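Local coordinates for ActII protein (Streptomyces coelicolor, PDB 2OPT) that probably binds operator DNA as a TetR-like transcriptional repressor and recognises actinorhodin or its biosynthetic precursor (S)-DNPA, at residues 60-65 / 87-92. Sequence-based numbering, arbitrary orientation. Where two conformers were deposited one is given.
Sequences IVLTEV and RRMFLA
Met89 of helix 75-92 packs against Val61, Leu62, Glu64 and Val65, at and just beyond the last turn of helix 50-61, an instance of one long, unbranched side chain carrying most of a contact. In the conformer described here, CG lies anti to the backbone N (chi1 176°), which carries the sulfur toward segment 60-65. There Leu62 CD2 lies 3.6 Å from Met89 SD. Val65 CG2 is 3.7 Å from Met89 SD. Val61, whose side chain crosses that of Met89 at about a right angle, brings CG2 to 3.9 Å from Met89 SD. A bend at chi3 (73°) turns CE back over the Phe90 ring, 3.6 Å above the centre of one face, a CH-pi type contact within the helix.

Polar atoms add van der Waals contact. Val61 O, which already accepts the Glu64 N-H, sits 3.4 Å from Met89 SD. The extended Glu64 chain slants across the methionine, OE1 3.8 Å from Met89 CG and 4.2 Å from Ala92 CB, while its OE2 is hydrogen-bonded to His93.

Leu96 of helix 96-100 also touches Val61 and Met89. The arrangement joins the helix following the predicted helix-turn-helix to the ligand-binding domain, the interdomain junction through which TetR-family repressors generally relay ligand binding to DNA.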
loop_
_atom_site.group_PDB
_atom_site.type_symbol
_atom_site.label_atom_id
_atom_site.label_comp_id
_atom_site.label_asym_id
_atom_site.label_seq_id
_atom_site.Cartn_x
_atom_site.Cartn_y
_atom_site.Cartn_z
ATOM N N ILE A 60 -2.479 -13.510 -15.969
ATOM C CA ILE A 60 -3.326 -13.462 -17.165
ATOM C C ILE A 60 -4.060 -12.131 -17.406
ATOM O O ILE A 60 -4.291 -11.724 -18.547
ATOM C CB ILE A 60 -4.283 -14.657 -17.179
ATOM C CG1 ILE A 60 -4.545 -15.051 -18.629
ATOM C CG2 ILE A 60 -5.610 -14.349 -16.380
ATOM C CD1 ILE A 60 -5.173 -16.393 -18.742
ATOM N N VAL A 61 -4.484 -11.472 -16.328
ATOM C CA VAL A 61 -5.216 -10.206 -16.424
ATOM C C VAL A 61 -4.260 -9.034 -16.804
ATOM O O VAL A 61 -4.695 -8.004 -17.263
ATOM C CB VAL A 61 -5.896 -9.885 -15.058
ATOM C CG1 VAL A 61 -6.969 -10.866 -14.799
ATOM C CG2 VAL A 61 -4.863 -9.956 -13.871
ATOM N N LEU A 62 -2.959 -9.190 -16.551
ATOM C CA LEU A 62 -1.961 -8.158 -16.857
ATOM C C LEU A 62 -1.817 -7.894 -18.334
ATOM O O LEU A 62 -1.256 -6.880 -18.726
ATOM C CB LEU A 62 -0.603 -8.561 -16.311
ATOM C CG LEU A 62 -0.514 -8.535 -14.783
ATOM C CD1 LEU A 62 0.940 -8.866 -14.292
ATOM C CD2 LEU A 62 -0.886 -7.139 -14.301
ATOM N N THR A 63 -2.335 -8.813 -19.153
ATOM C CA THR A 63 -2.484 -8.566 -20.551
ATOM C C THR A 63 -3.273 -7.300 -20.765
ATOM O O THR A 63 -3.102 -6.646 -21.782
ATOM C CB THR A 63 -3.195 -9.749 -21.292
ATOM O OG1 THR A 63 -2.850 -9.651 -22.668
ATOM C CG2 THR A 63 -4.721 -9.678 -21.195
ATOM N N GLU A 64 -4.163 -6.958 -19.808
ATOM C CA GLU A 64 -5.064 -5.775 -19.922
ATOM C C GLU A 64 -4.394 -4.426 -19.743
ATOM O O GLU A 64 -4.968 -3.373 -20.038
ATOM C CB GLU A 64 -6.189 -5.892 -18.879
ATOM C CG GLU A 64 -7.037 -7.161 -18.998
ATOM C CD GLU A 64 -8.279 -7.177 -18.078
ATOM O OE1 GLU A 64 -8.676 -6.133 -17.513
ATOM O OE2 GLU A 64 -8.870 -8.254 -17.957
ATOM N N VAL A 65 -3.190 -4.438 -19.200
ATOM C CA VAL A 65 -2.498 -3.210 -18.880
ATOM C C VAL A 65 -1.667 -2.772 -20.087
ATOM O O VAL A 65 -0.736 -3.476 -20.515
ATOM C CB VAL A 65 -1.526 -3.389 -17.699
ATOM C CG1 VAL A 65 -0.749 -2.074 -17.474
ATOM C CG2 VAL A 65 -2.284 -3.836 -16.466
ATOM N N ARG A 87 -5.100 0.622 -13.052
ATOM C CA ARG A 87 -6.228 0.853 -12.176
ATOM C C ARG A 87 -7.482 0.266 -12.767
ATOM O O ARG A 87 -8.292 -0.322 -12.073
ATOM C CB ARG A 87 -6.401 2.373 -11.925
ATOM C CG ARG A 87 -7.635 2.722 -11.086
ATOM C CD ARG A 87 -7.978 4.246 -11.100
ATOM N NE ARG A 87 -8.992 4.619 -10.087
ATOM C CZ ARG A 87 -9.841 5.613 -10.244
ATOM N NH1 ARG A 87 -9.828 6.345 -11.351
ATOM N NH2 ARG A 87 -10.716 5.865 -9.305
ATOM N N ARG A 88 -7.642 0.441 -14.076
ATOM C CA ARG A 88 -8.793 -0.055 -14.834
ATOM C C ARG A 88 -8.924 -1.562 -14.630
ATOM O O ARG A 88 -10.005 -2.091 -14.375
ATOM C CB ARG A 88 -8.534 0.278 -16.301
ATOM C CG ARG A 88 -9.665 0.036 -17.311
ATOM C CD ARG A 88 -9.283 0.719 -18.602
ATOM N NE ARG A 88 -9.237 2.155 -18.406
ATOM C CZ ARG A 88 -8.247 2.949 -18.796
ATOM N NH1 ARG A 88 -8.325 4.253 -18.528
ATOM N NH2 ARG A 88 -7.234 2.458 -19.506
ATOM N N MET A 89 -7.780 -2.246 -14.729
ATOM C CA MET A 89 -7.713 -3.709 -14.663
ATOM C C MET A 89 -8.203 -4.199 -13.314
ATOM O O MET A 89 -9.036 -5.050 -13.242
ATOM C CB MET A 89 -6.265 -4.178 -14.911
ATOM C CG MET A 89 -6.062 -5.689 -14.760
ATOM S SD MET A 89 -4.344 -6.104 -14.421
ATOM C CE MET A 89 -4.122 -5.587 -12.717
ATOM N N PHE A 90 -7.646 -3.646 -12.230
ATOM C CA PHE A 90 -8.111 -3.923 -10.850
ATOM C C PHE A 90 -9.617 -3.683 -10.670
ATOM O O PHE A 90 -10.312 -4.511 -10.104
ATOM C CB PHE A 90 -7.344 -3.063 -9.873
ATOM C CG PHE A 90 -5.919 -3.557 -9.630
ATOM C CD1 PHE A 90 -5.683 -4.883 -9.313
ATOM C CD2 PHE A 90 -4.836 -2.696 -9.739
ATOM C CE1 PHE A 90 -4.350 -5.343 -9.077
ATOM C CE2 PHE A 90 -3.526 -3.153 -9.518
ATOM C CZ PHE A 90 -3.304 -4.464 -9.200
ATOM N N LEU A 91 -10.114 -2.582 -11.204
ATOM C CA LEU A 91 -11.542 -2.229 -11.102
ATOM C C LEU A 91 -12.429 -3.205 -11.854
ATOM O O LEU A 91 -13.623 -3.366 -11.524
ATOM C CB LEU A 91 -11.814 -0.779 -11.549
ATOM C CG LEU A 91 -11.211 0.313 -10.638
ATOM C CD1 LEU A 91 -11.640 1.703 -11.035
ATOM C CD2 LEU A 91 -11.531 0.081 -9.192
ATOM N N ALA A 92 -11.857 -3.868 -12.850
ATOM C CA ALA A 92 -12.567 -4.849 -13.654
ATOM C C ALA A 92 -12.655 -6.207 -12.926
ATOM O O ALA A 92 -13.547 -6.999 -13.201
ATOM C CB ALA A 92 -11.859 -5.010 -14.981
#